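Local coordinates for BH1974 protein (Bacillus halodurans, PDB 3ON5) that is of unconfirmed function but belongs to the XdhC/CoxI family, whose namesake XdhC handles the molybdenum cofactor destined for xanthine dehydrogenase, at residues Pro212-Phe217 against Phe265-Thr270; Thr216-Ser219 against Tyr224-Val227; Ser219-Tyr224 against Gln336-Ile341; Phe282-Glu287 against Arg302-Arg307. All coordinates share one frame; numbering follows the deposited sequence.

Contact 1: Pro212-Phe217 against Phe265-Thr270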
loop_
_atom_site.group_PDB
_atom_site.type_symbol
_atom_site.label_atom_id
_atom_site.label_comp_id
_atom_site.label_asym_id
_atom_site.label_seq_id
_atom_site.Cartn_x
_atom_site.Cartn_y
_atom_site.Cartn_z
ATOM N N PRO A 212 21.459 -9.132 -19.511
ATOM C CA PRO A 212 20.761 -8.596 -18.325
ATOM C C PRO A 212 19.561 -9.463 -17.841
ATOM O O PRO A 212 19.523 -9.661 -16.610
ATOM C CB PRO A 212 20.288 -7.222 -18.802
ATOM C CG PRO A 212 21.319 -6.815 -19.760
ATOM C CD PRO A 212 21.615 -8.070 -20.525
ATOM N N PRO A 213 18.637 -10.039 -18.690
ATOM C CA PRO A 213 17.548 -10.863 -18.120
ATOM C C PRO A 213 18.069 -12.115 -17.415
ATOM O O PRO A 213 17.531 -12.476 -16.371
ATOM C CB PRO A 213 16.688 -11.243 -19.331
ATOM C CG PRO A 213 17.464 -10.939 -20.513
ATOM C CD PRO A 213 18.481 -9.914 -20.160
ATOM N N LEU A 214 19.126 -12.748 -17.955
ATOM C CA LEU A 214 19.741 -13.931 -17.371
ATOM C C LEU A 214 20.322 -13.617 -15.987
ATOM O O LEU A 214 20.169 -14.431 -15.079
ATOM C CB LEU A 214 20.831 -14.461 -18.307
ATOM C CG LEU A 214 21.677 -15.605 -17.797
ATOM C CD1 LEU A 214 20.902 -16.891 -17.778
ATOM C CD2 LEU A 214 22.877 -15.756 -18.645
ATOM N N VAL A 215 20.977 -12.449 -15.827
ATOM C CA VAL A 215 21.547 -12.021 -14.547
ATOM C C VAL A 215 20.395 -11.864 -13.538
ATOM O O VAL A 215 20.513 -12.365 -12.426
ATOM C CB VAL A 215 22.409 -10.724 -14.673
ATOM C CG1 VAL A 215 22.852 -10.196 -13.312
ATOM C CG2 VAL A 215 23.625 -10.968 -15.565
ATOM N N THR A 216 19.262 -11.241 -13.945
ATOM C CA THR A 216 18.109 -11.026 -13.076
ATOM C C THR A 216 17.486 -12.364 -12.647
ATOM O O THR A 216 17.271 -12.584 -11.459
ATOM C CB THR A 216 17.100 -10.153 -13.804
ATOM O OG1 THR A 216 17.682 -8.872 -13.975
ATOM C CG2 THR A 216 15.778 -10.015 -13.057
ATOM N N PHE A 217 17.189 -13.244 -13.596
ATOM C CA PHE A 217 16.564 -14.514 -13.287
ATOM C C PHE A 217 17.504 -15.362 -12.427
ATOM O O PHE A 217 17.053 -15.892 -11.427
ATOM C CB PHE A 217 16.155 -15.249 -14.569
ATOM C CG PHE A 217 15.173 -14.524 -15.476
ATOM C CD1 PHE A 217 14.275 -13.598 -14.962
ATOM C CD2 PHE A 217 15.068 -14.854 -16.821
ATOM C CE1 PHE A 217 13.348 -12.956 -15.794
ATOM C CE2 PHE A 217 14.144 -14.208 -17.654
ATOM C CZ PHE A 217 13.284 -13.274 -17.130
ATOM N N PHE A 265 29.447 -22.630 -12.212
ATOM C CA PHE A 265 28.642 -22.714 -13.436
ATOM C C PHE A 265 29.124 -21.660 -14.425
ATOM O O PHE A 265 29.165 -20.472 -14.091
ATOM C CB PHE A 265 27.133 -22.529 -13.126
ATOM C CG PHE A 265 26.540 -23.581 -12.218
ATOM C CD1 PHE A 265 26.678 -23.491 -10.835
ATOM C CD2 PHE A 265 25.812 -24.640 -12.741
ATOM C CE1 PHE A 265 26.158 -24.483 -9.995
ATOM C CE2 PHE A 265 25.275 -25.624 -11.898
ATOM C CZ PHE A 265 25.458 -25.537 -10.531
ATOM N N VAL A 266 29.509 -22.086 -15.627
ATOM C CA VAL A 266 30.011 -21.156 -16.631
ATOM C C VAL A 266 28.998 -21.062 -17.771
ATOM O O VAL A 266 28.417 -22.073 -18.201
ATOM C CB VAL A 266 31.425 -21.523 -17.144
ATOM C CG1 VAL A 266 31.883 -20.553 -18.236
ATOM C CG2 VAL A 266 32.435 -21.541 -15.993
ATOM N N LEU A 267 28.812 -19.826 -18.266
ATOM C CA LEU A 267 27.922 -19.490 -19.362
ATOM C C LEU A 267 28.669 -18.596 -20.350
ATOM O O LEU A 267 29.036 -17.469 -20.008
ATOM C CB LEU A 267 26.710 -18.810 -18.745
ATOM C CG LEU A 267 25.341 -18.976 -19.375
ATOM C CD1 LEU A 267 25.038 -20.410 -19.754
ATOM C CD2 LEU A 267 24.350 -18.562 -18.398
ATOM N N ILE A 268 28.994 -19.153 -21.528
ATOM C CA ILE A 268 29.750 -18.524 -22.611
ATOM C C ILE A 268 28.753 -17.942 -23.617
ATOM O O ILE A 268 28.113 -18.699 -24.358
ATOM C CB ILE A 268 30.722 -19.558 -23.275
ATOM C CG1 ILE A 268 31.532 -20.368 -22.242
ATOM C CG2 ILE A 268 31.629 -18.888 -24.274
ATOM C CD1 ILE A 268 32.460 -21.455 -22.845
HETATM N N MSE A 269 28.601 -16.608 -23.648
HETATM C CA MSE A 269 27.633 -15.984 -24.566
HETATM C C MSE A 269 28.115 -14.618 -25.027
HETATM O O MSE A 269 27.391 -13.614 -24.893
HETATM C CB MSE A 269 26.259 -15.870 -23.909
HETATM C CG MSE A 269 26.299 -15.472 -22.434
HETATM SE SE MSE A 269 24.523 -15.568 -21.692
HETATM C CE MSE A 269 24.037 -17.306 -22.282
ATOM N N THR A 270 29.329 -14.602 -25.624
ATOM C CA THR A 270 29.976 -13.381 -26.087
ATOM C C THR A 270 29.525 -13.022 -27.498
ATOM O O THR A 270 29.642 -11.862 -27.875
ATOM C CB THR A 270 31.516 -13.492 -26.046
ATOM O OG1 THR A 270 31.977 -14.325 -27.106
ATOM C CG2 THR A 270 32.054 -13.971 -24.709
#

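Contact 2: Thr216-Ser219 against Tyr224-Val227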
loop_
_atom_site.group_PDB
_atom_site.type_symbol
_atom_site.label_atom_id
_atom_site.label_comp_id
_atom_site.label_asym_id
_atom_site.label_seq_id
_atom_site.Cartn_x
_atom_site.Cartn_y
_atom_site.Cartn_z
ATOM N N THR A 216 19.262 -11.241 -13.945
ATOM C CA THR A 216 18.109 -11.026 -13.076
ATOM C C THR A 216 17.486 -12.364 -12.647
ATOM O O THR A 216 17.271 -12.584 -11.459
ATOM C CB THR A 216 17.100 -10.153 -13.804
ATOM O OG1 THR A 216 17.682 -8.872 -13.975
ATOM C CG2 THR A 216 15.778 -10.015 -13.057
ATOM N N PHE A 217 17.189 -13.244 -13.596
ATOM C CA PHE A 217 16.564 -14.514 -13.287
ATOM C C PHE A 217 17.504 -15.362 -12.427
ATOM O O PHE A 217 17.053 -15.892 -11.427
ATOM C CB PHE A 217 16.155 -15.249 -14.569
ATOM C CG PHE A 217 15.173 -14.524 -15.476
ATOM C CD1 PHE A 217 14.275 -13.598 -14.962
ATOM C CD2 PHE A 217 15.068 -14.854 -16.821
ATOM C CE1 PHE A 217 13.348 -12.956 -15.794
ATOM C CE2 PHE A 217 14.144 -14.208 -17.654
ATOM C CZ PHE A 217 13.284 -13.274 -17.130
ATOM N N ALA A 218 18.805 -15.413 -12.740
ATOM C CA ALA A 218 19.759 -16.203 -11.958
ATOM C C ALA A 218 19.953 -15.642 -10.567
ATOM O O ALA A 218 20.085 -16.418 -9.632
ATOM C CB ALA A 218 21.091 -16.264 -12.660
ATOM N N SER A 219 19.967 -14.309 -10.428
ATOM C CA SER A 219 20.127 -13.630 -9.142
ATOM C C SER A 219 18.926 -13.921 -8.224
ATOM O O SER A 219 19.126 -14.335 -7.080
ATOM C CB SER A 219 20.294 -12.129 -9.346
ATOM O OG SER A 219 20.521 -11.452 -8.121
ATOM N N TYR A 224 25.159 -16.428 -7.226
ATOM C CA TYR A 224 26.163 -15.365 -7.160
ATOM C C TYR A 224 26.563 -15.128 -8.611
ATOM O O TYR A 224 27.009 -16.071 -9.261
ATOM C CB TYR A 224 27.329 -15.730 -6.235
ATOM C CG TYR A 224 28.335 -14.613 -6.056
ATOM C CD1 TYR A 224 28.206 -13.695 -5.022
ATOM C CD2 TYR A 224 29.451 -14.505 -6.895
ATOM C CE1 TYR A 224 29.159 -12.696 -4.820
ATOM C CE2 TYR A 224 30.396 -13.499 -6.715
ATOM C CZ TYR A 224 30.246 -12.602 -5.674
ATOM O OH TYR A 224 31.172 -11.621 -5.479
ATOM N N THR A 225 26.274 -13.942 -9.161
ATOM C CA THR A 225 26.515 -13.698 -10.575
ATOM C C THR A 225 27.742 -12.804 -10.799
ATOM O O THR A 225 27.888 -11.747 -10.177
ATOM C CB THR A 225 25.282 -13.084 -11.254
ATOM O OG1 THR A 225 24.864 -11.956 -10.498
ATOM C CG2 THR A 225 24.116 -14.079 -11.374
ATOM N N VAL A 226 28.624 -13.277 -11.708
ATOM C CA VAL A 226 29.819 -12.591 -12.185
ATOM C C VAL A 226 29.641 -12.401 -13.694
ATOM O O VAL A 226 29.443 -13.373 -14.426
ATOM C CB VAL A 226 31.179 -13.298 -11.821
ATOM C CG1 VAL A 226 32.373 -12.607 -12.478
ATOM C CG2 VAL A 226 31.374 -13.378 -10.312
ATOM N N VAL A 227 29.661 -11.143 -14.137
ATOM C CA VAL A 227 29.574 -10.747 -15.543
ATOM C C VAL A 227 30.916 -10.230 -15.956
ATOM O O VAL A 227 31.459 -9.350 -15.280
ATOM C CB VAL A 227 28.465 -9.701 -15.825
ATOM C CG1 VAL A 227 28.449 -9.306 -17.307
ATOM C CG2 VAL A 227 27.102 -10.197 -15.369
#

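Contact 3: Ser219-Tyr224 against Gln336-Ile341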
loop_
_atom_site.group_PDB
_atom_site.type_symbol
_atom_site.label_atom_id
_atom_site.label_comp_id
_atom_site.label_asym_id
_atom_site.label_seq_id
_atom_site.Cartn_x
_atom_site.Cartn_y
_atom_site.Cartn_z
ATOM N N SER A 219 19.967 -14.309 -10.428
ATOM C CA SER A 219 20.127 -13.630 -9.142
ATOM C C SER A 219 18.926 -13.921 -8.224
ATOM O O SER A 219 19.126 -14.335 -7.080
ATOM C CB SER A 219 20.294 -12.129 -9.346
ATOM O OG SER A 219 20.521 -11.452 -8.121
ATOM N N ASN A 220 17.689 -13.785 -8.764
ATOM C CA ASN A 220 16.423 -14.012 -8.062
ATOM C C ASN A 220 16.294 -15.459 -7.566
ATOM O O ASN A 220 15.791 -15.674 -6.465
ATOM C CB ASN A 220 15.234 -13.669 -8.959
ATOM C CG ASN A 220 15.071 -12.205 -9.294
ATOM O OD1 ASN A 220 15.905 -11.367 -8.978
ATOM N ND2 ASN A 220 13.983 -11.852 -9.961
ATOM N N VAL A 221 16.784 -16.428 -8.338
ATOM C CA VAL A 221 16.743 -17.848 -7.984
ATOM C C VAL A 221 17.860 -18.171 -6.948
ATOM O O VAL A 221 17.756 -19.207 -6.287
ATOM C CB VAL A 221 16.842 -18.733 -9.255
ATOM C CG1 VAL A 221 17.274 -20.163 -8.946
ATOM C CG2 VAL A 221 15.518 -18.709 -10.022
ATOM N N GLY A 222 18.856 -17.293 -6.772
ATOM C CA GLY A 222 19.863 -17.486 -5.732
ATOM C C GLY A 222 21.317 -17.682 -6.112
ATOM O O GLY A 222 22.125 -18.119 -5.274
ATOM N N PHE A 223 21.679 -17.339 -7.354
ATOM C CA PHE A 223 23.059 -17.448 -7.785
ATOM C C PHE A 223 23.865 -16.212 -7.507
ATOM O O PHE A 223 23.362 -15.082 -7.581
ATOM C CB PHE A 223 23.136 -17.717 -9.283
ATOM C CG PHE A 223 22.771 -19.107 -9.723
ATOM C CD1 PHE A 223 23.718 -20.128 -9.717
ATOM C CD2 PHE A 223 21.513 -19.378 -10.227
ATOM C CE1 PHE A 223 23.386 -21.409 -10.155
ATOM C CE2 PHE A 223 21.184 -20.661 -10.668
ATOM C CZ PHE A 223 22.114 -21.668 -10.621
ATOM N N TYR A 224 25.159 -16.428 -7.226
ATOM C CA TYR A 224 26.163 -15.365 -7.160
ATOM C C TYR A 224 26.563 -15.128 -8.611
ATOM O O TYR A 224 27.009 -16.071 -9.261
ATOM C CB TYR A 224 27.329 -15.730 -6.235
ATOM C CG TYR A 224 28.335 -14.613 -6.056
ATOM C CD1 TYR A 224 28.206 -13.695 -5.022
ATOM C CD2 TYR A 224 29.451 -14.505 -6.895
ATOM C CE1 TYR A 224 29.159 -12.696 -4.820
ATOM C CE2 TYR A 224 30.396 -13.499 -6.715
ATOM C CZ TYR A 224 30.246 -12.602 -5.674
ATOM O OH TYR A 224 31.172 -11.621 -5.479
ATOM N N GLN A 336 17.332 -25.006 -16.795
ATOM C CA GLN A 336 18.388 -26.017 -16.927
ATOM C C GLN A 336 19.302 -26.032 -15.708
ATOM O O GLN A 336 19.693 -27.104 -15.264
ATOM C CB GLN A 336 19.226 -25.760 -18.186
ATOM C CG GLN A 336 20.161 -26.909 -18.562
ATOM C CD GLN A 336 20.774 -26.655 -19.901
ATOM O OE1 GLN A 336 21.464 -25.662 -20.113
ATOM N NE2 GLN A 336 20.493 -27.513 -20.855
ATOM N N LEU A 337 19.634 -24.857 -15.168
ATOM C CA LEU A 337 20.515 -24.736 -14.020
ATOM C C LEU A 337 19.849 -25.319 -12.783
ATOM O O LEU A 337 20.481 -26.129 -12.106
ATOM C CB LEU A 337 20.931 -23.280 -13.791
ATOM C CG LEU A 337 21.843 -22.674 -14.859
ATOM C CD1 LEU A 337 22.184 -21.257 -14.510
ATOM C CD2 LEU A 337 23.127 -23.449 -14.997
ATOM N N ILE A 338 18.563 -24.979 -12.538
ATOM C CA ILE A 338 17.738 -25.493 -11.430
ATOM C C ILE A 338 17.645 -27.028 -11.544
ATOM O O ILE A 338 17.927 -27.739 -10.575
ATOM C CB ILE A 338 16.321 -24.822 -11.420
ATOM C CG1 ILE A 338 16.444 -23.323 -11.090
ATOM C CG2 ILE A 338 15.382 -25.518 -10.421
ATOM C CD1 ILE A 338 15.195 -22.441 -11.369
ATOM N N GLN A 339 17.291 -27.525 -12.743
ATOM C CA GLN A 339 17.160 -28.945 -13.015
ATOM C C GLN A 339 18.431 -29.716 -12.620
ATOM O O GLN A 339 18.316 -30.765 -12.010
ATOM C CB GLN A 339 16.853 -29.169 -14.497
ATOM C CG GLN A 339 16.540 -30.618 -14.835
ATOM C CD GLN A 339 16.512 -30.826 -16.320
ATOM O OE1 GLN A 339 15.481 -31.205 -16.886
ATOM N NE2 GLN A 339 17.640 -30.540 -16.988
ATOM N N LEU A 340 19.620 -29.184 -12.929
ATOM C CA LEU A 340 20.891 -29.851 -12.635
ATOM C C LEU A 340 21.279 -29.754 -11.167
ATOM O O LEU A 340 21.895 -30.686 -10.666
ATOM C CB LEU A 340 22.038 -29.284 -13.483
ATOM C CG LEU A 340 21.856 -29.394 -14.994
ATOM C CD1 LEU A 340 22.931 -28.637 -15.717
ATOM C CD2 LEU A 340 21.757 -30.857 -15.472
ATOM N N ILE A 341 20.962 -28.649 -10.484
ATOM C CA ILE A 341 21.284 -28.491 -9.065
ATOM C C ILE A 341 20.405 -29.458 -8.240
ATOM O O ILE A 341 20.883 -30.074 -7.280
ATOM C CB ILE A 341 21.108 -27.010 -8.645
ATOM C CG1 ILE A 341 22.269 -26.190 -9.212
ATOM C CG2 ILE A 341 21.041 -26.845 -7.122
ATOM C CD1 ILE A 341 22.238 -24.730 -8.938
#

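Contact 4: Phe282-Glu287 against Arg302-Arg307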
loop_
_atom_site.group_PDB
_atom_site.type_symbol
_atom_site.label_atom_id
_atom_site.label_comp_id
_atom_site.label_asym_id
_atom_site.label_seq_id
_atom_site.Cartn_x
_atom_site.Cartn_y
_atom_site.Cartn_z
ATOM N N PHE A 282 40.291 -22.990 -22.616
ATOM C CA PHE A 282 40.925 -22.832 -21.313
ATOM C C PHE A 282 40.270 -23.756 -20.291
ATOM O O PHE A 282 40.971 -24.395 -19.511
ATOM C CB PHE A 282 40.858 -21.364 -20.846
ATOM C CG PHE A 282 41.433 -21.118 -19.472
ATOM C CD1 PHE A 282 40.650 -21.282 -18.330
ATOM C CD2 PHE A 282 42.752 -20.709 -19.316
ATOM C CE1 PHE A 282 41.193 -21.072 -17.053
ATOM C CE2 PHE A 282 43.291 -20.497 -18.042
ATOM C CZ PHE A 282 42.513 -20.691 -16.920
ATOM N N LEU A 283 38.923 -23.793 -20.287
ATOM C CA LEU A 283 38.088 -24.548 -19.358
ATOM C C LEU A 283 37.999 -26.036 -19.687
ATOM O O LEU A 283 37.367 -26.766 -18.924
ATOM C CB LEU A 283 36.672 -23.969 -19.385
ATOM C CG LEU A 283 36.482 -22.507 -18.996
ATOM C CD1 LEU A 283 35.046 -22.103 -19.181
ATOM C CD2 LEU A 283 36.921 -22.229 -17.575
ATOM N N LEU A 284 38.609 -26.490 -20.806
ATOM C CA LEU A 284 38.532 -27.874 -21.263
ATOM C C LEU A 284 38.978 -28.895 -20.225
ATOM O O LEU A 284 38.167 -29.749 -19.867
ATOM C CB LEU A 284 39.358 -28.116 -22.526
ATOM C CG LEU A 284 38.714 -27.773 -23.849
ATOM C CD1 LEU A 284 39.653 -28.051 -24.956
ATOM C CD2 LEU A 284 37.462 -28.604 -24.093
ATOM N N GLU A 285 40.236 -28.865 -19.779
ATOM C CA GLU A 285 40.691 -29.905 -18.858
ATOM C C GLU A 285 40.259 -29.600 -17.427
ATOM O O GLU A 285 40.301 -30.515 -16.597
ATOM C CB GLU A 285 42.217 -30.090 -18.928
ATOM C CG GLU A 285 42.731 -30.750 -20.203
ATOM C CD GLU A 285 42.688 -32.265 -20.275
ATOM O OE1 GLU A 285 42.286 -32.912 -19.280
ATOM O OE2 GLU A 285 43.117 -32.808 -21.319
ATOM N N LYS A 286 39.846 -28.327 -17.144
ATOM C CA LYS A 286 39.386 -27.886 -15.826
ATOM C C LYS A 286 38.088 -28.623 -15.469
ATOM O O LYS A 286 37.139 -28.580 -16.257
ATOM C CB LYS A 286 39.177 -26.345 -15.802
ATOM C CG LYS A 286 40.390 -25.453 -16.154
ATOM C CD LYS A 286 41.451 -25.331 -15.046
ATOM C CE LYS A 286 42.608 -24.419 -15.399
ATOM N NZ LYS A 286 43.411 -24.932 -16.542
ATOM N N GLU A 287 38.042 -29.320 -14.315
ATOM C CA GLU A 287 36.823 -30.023 -13.888
ATOM C C GLU A 287 35.763 -28.983 -13.590
ATOM O O GLU A 287 36.051 -28.061 -12.820
ATOM C CB GLU A 287 37.098 -30.917 -12.662
ATOM N N ARG A 302 32.748 -26.479 -34.093
ATOM C CA ARG A 302 33.770 -25.641 -34.714
ATOM C C ARG A 302 34.650 -25.011 -33.622
ATOM O O ARG A 302 35.867 -24.943 -33.798
ATOM C CB ARG A 302 33.149 -24.573 -35.631
ATOM C CG ARG A 302 32.745 -25.148 -36.989
ATOM C CD ARG A 302 32.216 -24.139 -37.997
ATOM N NE ARG A 302 30.837 -23.723 -37.724
ATOM C CZ ARG A 302 30.480 -22.528 -37.251
ATOM N NH1 ARG A 302 31.395 -21.588 -37.036
ATOM N NH2 ARG A 302 29.198 -22.249 -37.032
ATOM N N LEU A 303 34.045 -24.622 -32.473
ATOM C CA LEU A 303 34.746 -24.065 -31.309
ATOM C C LEU A 303 35.734 -25.084 -30.718
ATOM O O LEU A 303 36.861 -24.710 -30.376
ATOM C CB LEU A 303 33.758 -23.606 -30.210
ATOM C CG LEU A 303 32.969 -22.317 -30.434
ATOM C CD1 LEU A 303 31.997 -22.102 -29.318
ATOM C CD2 LEU A 303 33.875 -21.110 -30.483
ATOM N N LEU A 304 35.310 -26.368 -30.620
ATOM C CA LEU A 304 36.121 -27.467 -30.091
ATOM C C LEU A 304 37.207 -27.843 -31.072
ATOM O O LEU A 304 38.231 -28.353 -30.630
ATOM C CB LEU A 304 35.272 -28.700 -29.744
ATOM C CG LEU A 304 34.361 -28.566 -28.512
ATOM C CD1 LEU A 304 33.237 -29.570 -28.546
ATOM C CD2 LEU A 304 35.144 -28.653 -27.211
ATOM N N GLN A 305 37.019 -27.542 -32.388
ATOM C CA GLN A 305 37.967 -27.780 -33.500
ATOM C C GLN A 305 38.796 -29.074 -33.245
ATOM O O GLN A 305 40.034 -29.041 -33.137
ATOM C CB GLN A 305 38.908 -26.561 -33.763
ATOM C CG GLN A 305 39.626 -25.943 -32.537
ATOM C CD GLN A 305 40.925 -25.249 -32.885
ATOM O OE1 GLN A 305 41.787 -25.793 -33.594
ATOM N NE2 GLN A 305 41.152 -24.086 -32.289
ATOM N N ASN A 306 38.067 -30.210 -33.150
ATOM C CA ASN A 306 38.575 -31.562 -32.882
ATOM C C ASN A 306 39.391 -31.566 -31.566
ATOM O O ASN A 306 40.631 -31.593 -31.555
ATOM C CB ASN A 306 39.397 -32.138 -34.058
ATOM C CG ASN A 306 38.717 -33.280 -34.790
ATOM O OD1 ASN A 306 37.487 -33.313 -34.954
ATOM N ND2 ASN A 306 39.515 -34.234 -35.270
ATOM N N ARG A 307 38.642 -31.481 -30.468
ATOM C CA ARG A 307 39.078 -31.542 -29.072
ATOM C C ARG A 307 38.138 -32.413 -28.310
ATOM O O ARG A 307 36.966 -32.521 -28.696
ATOM C CB ARG A 307 39.157 -30.154 -28.412
ATOM C CG ARG A 307 40.557 -29.650 -28.079
ATOM C CD ARG A 307 41.270 -29.032 -29.259
ATOM N NE ARG A 307 42.321 -28.119 -28.815
ATOM C CZ ARG A 307 43.127 -27.444 -29.630
ATOM N NH1 ARG A 307 43.031 -27.595 -30.948
ATOM N NH2 ARG A 307 44.048 -26.628 -29.134
#

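Contact 1: Pro212-Phe217 against Phe265-Thr270
Leu214 meets Leu267 and Met269 where a helix packs on the parallel sheet of the Rossmann domain. Helix 211-221 carries Leu214. Strand 265-268 carries Leu267, and Met269 follows just after the strand's end. Met269 is modelled as selenomethionine.

The first shell is apolar throughout. The leucine ends face each other tip to tip, with Leu214 CD1 3.9 Å from Leu267 CD2, though the exact placing of the facing methyls is doubtful. The other branch of Leu214 also reaches the selenium side chain, again tip to tip. CG of Leu214 stands opposite the backbone N (chi1 174°), and from there the isobutyl group extends from the helix toward the strand. The two side chains together span the 10.1 Å between the CA atoms of Leu214 and Leu267. The Met269 chain turns at chi3 (50°), which lets its terminal methyl CE also come near the leucine branch. An alanine in place of Leu214 is likely to open a gap between helix and sheet and leave the ends of Leu267 and Met269 without this neighbour from the helix.

Behind these side chains lie regular backbone bonds. In helix 211-221, Thr216 N is bonded to Pro212 O at 3.1 Å. Leu267 is backbone-bonded to Ile203 of strand 200-205, while Val266 bonds to Tyr290 and Gly292 of strand 290-293. Val266 and Ile268 turn to helix 273-283 instead. Elsewhere on helix 211-221, Phe217 meets Phe217 of the second subunit. At the contact itself, Leu214 CD2 lies 3.5 Å from Met269 SE and 4.1 Å from Met269 CE.

Contact 2: Thr216-Ser219 against Tyr224-Val227
Thr225 meets Ala218 where helix 211-221 runs back past the strand that follows it. The segments belong to a beta-alpha-beta unit made of strand 200-205, helix 211-221 and strand 223-229, an element of the Rossmann fold.

Tyr224 comes first along the strand. Its CB points away from the helix, and its OH bonds to Glu245 OE2. Thr225 comes next and carries the contact. Its CB points toward the helix, and its methyl does the touching: Thr225 CG2 is 3.9 Å from Ala218 CB. The same methyl is 4.3 Å from Ser219 N, so it lies against the helix backbone as well. CG2 stands opposite the carbonyl carbon, while OG1 (chi1 52°) sits between the backbone N and the carbonyl carbon. That rotation sends the methyl to Ala218 and brings the hydroxyl near Val215. The hydroxyl has a hydrogen-bond partner beyond the two segments. Helix and strand run close here, the CA atoms of Ser219 and Thr225 being 6.5 Å apart, and the side-chain groups that meet are small: a methyl on each side. Val226 then turns to Phe258. Val227 comes back to the helix one turn earlier, at Val215.

Neighbouring elements frame this pair. Ala218 also touches Leu202 of strand 200-205, and Val226 is backbone-bonded to the same residue. On its other flank the strand pairs with strand 245-248 through Thr225 and Glu245. Phe217, on the same helix, packs on helix 326-343 through Glu327, Ala330, Ile331 and Val334.

Contact 3: Ser219-Tyr224 against Gln336-Ile341
The Phe223 ring is the flat group of this contact, and its far end meets helix 326-343. Ile341 CD1 lies 3.5 Å from Phe223 CZ and is also near CE1. Leu337 comes in beside it, with Leu337 CB 3.7 Å from Phe223 CZ. Leu337 CD1 lies by the same end of the ring, 3.9 Å from Phe223 CZ, and close to CE2 as well. The methyl end of Ile341 and the ring approach from opposite directions, while the leucine crosses the ring at a slant. Leu337 and Ile341 are one helical turn apart, so the ring end touches two successive turns of one helix face.

Val221 forms the second point of contact. Its CG1 is 3.9 Å from Ile338 CG1, and the end of Ile338 lies near both valine methyls. In Val221, CG1 stands opposite the backbone N (chi1 161°), which turns this methyl to the isoleucine.

Gly222 links the two points. It closes helix 211-221 in a Schellman motif, with Gly222 N bonded to Ser219 O at 3.0 Å. Its phi is positive (117°), and a side chain at these backbone angles would jam against the carbonyl O of Val221. The chain then enters strand 223-229. Leu202 of strand 200-205 touches both Phe223 and Leu337, and Val221 packs on Ile331 of the second subunit.

Replacing Phe223 with a serine would probably leave Leu337 and Ile341 facing a gap beside the sheet. Every touching group is a hydrocarbon, so the association rests on burial and shape and not on directed polar bonds.

Contact 4: Phe282-Glu287 against Arg302-Arg307
Leu284 overlaps the aliphatic part of Arg307 with one branch and touches Leu304 with the other. Leu284 CD1 is 3.6 Å from Arg307 CG and 4.1 Å from Arg307 CB. The two side chains cross at about a right angle, and the leucine meets the arginine on its methylenes. Leu284 CD2 lies 3.9 Å from Leu304 CD2. CG of Leu284 stands opposite the carbonyl carbon (chi1 -84°), and the fork at CG gives each neighbour a methyl of its own. The Arg307 chain bends at chi2 (82°), about the CB-CG bond whose two carbons touch the leucine.

This contact joins the chain around the C-terminal part of helix 273-283 to the last turn of helix 297-304 and the loop after it. The helices stand before and after strand 290-293 in the Rossmann domain. Gln305 has a positive phi (33°) and is the first residue to depart from helix 297-304. The chain turns there and brings Arg307 back toward Leu284, with their CA atoms 8.6 Å apart.

Polar bonds tie the same two helices together nearby. Leu303 O accepts hydrogen bonds from Gln277 NE2 and His281 NE2 of helix 273-283. Pro309 and Pro310 extend the apolar patch, touching Leu304 and Leu284 respectively.

Leu304 is buried and Leu284 only partly, whereas Arg307 lies exposed at the margin. The contact therefore grades from an apolar inner side to a solvent-facing outer one. Arg307 contributes hydrocarbon to the leucine, and its charge takes no part in this pairing.

In the fold
All four contacts lie in or against the parallel sheet of the Rossmann domain and its helices. Contacts 1, 2 and 3 share helix 211-221; the centres of contacts 1 and 2 are about 7 Å apart. Val215 CG2 and Val227 CG2 connect these two at 3.6 Å. Contact 3 takes up the C-terminal end of that helix, and Phe265 of contact 1 packs on its partner helix 326-343: Phe265 CZ is 3.5 Å from Ile341 CG1. Contacts 1 to 3 also lie beside the second subunit. Contact 4 is remote, its centre about 24 Å from those of contacts 2 and 3. It meets contact 1 through Val266 and Leu283, on helix 273-283.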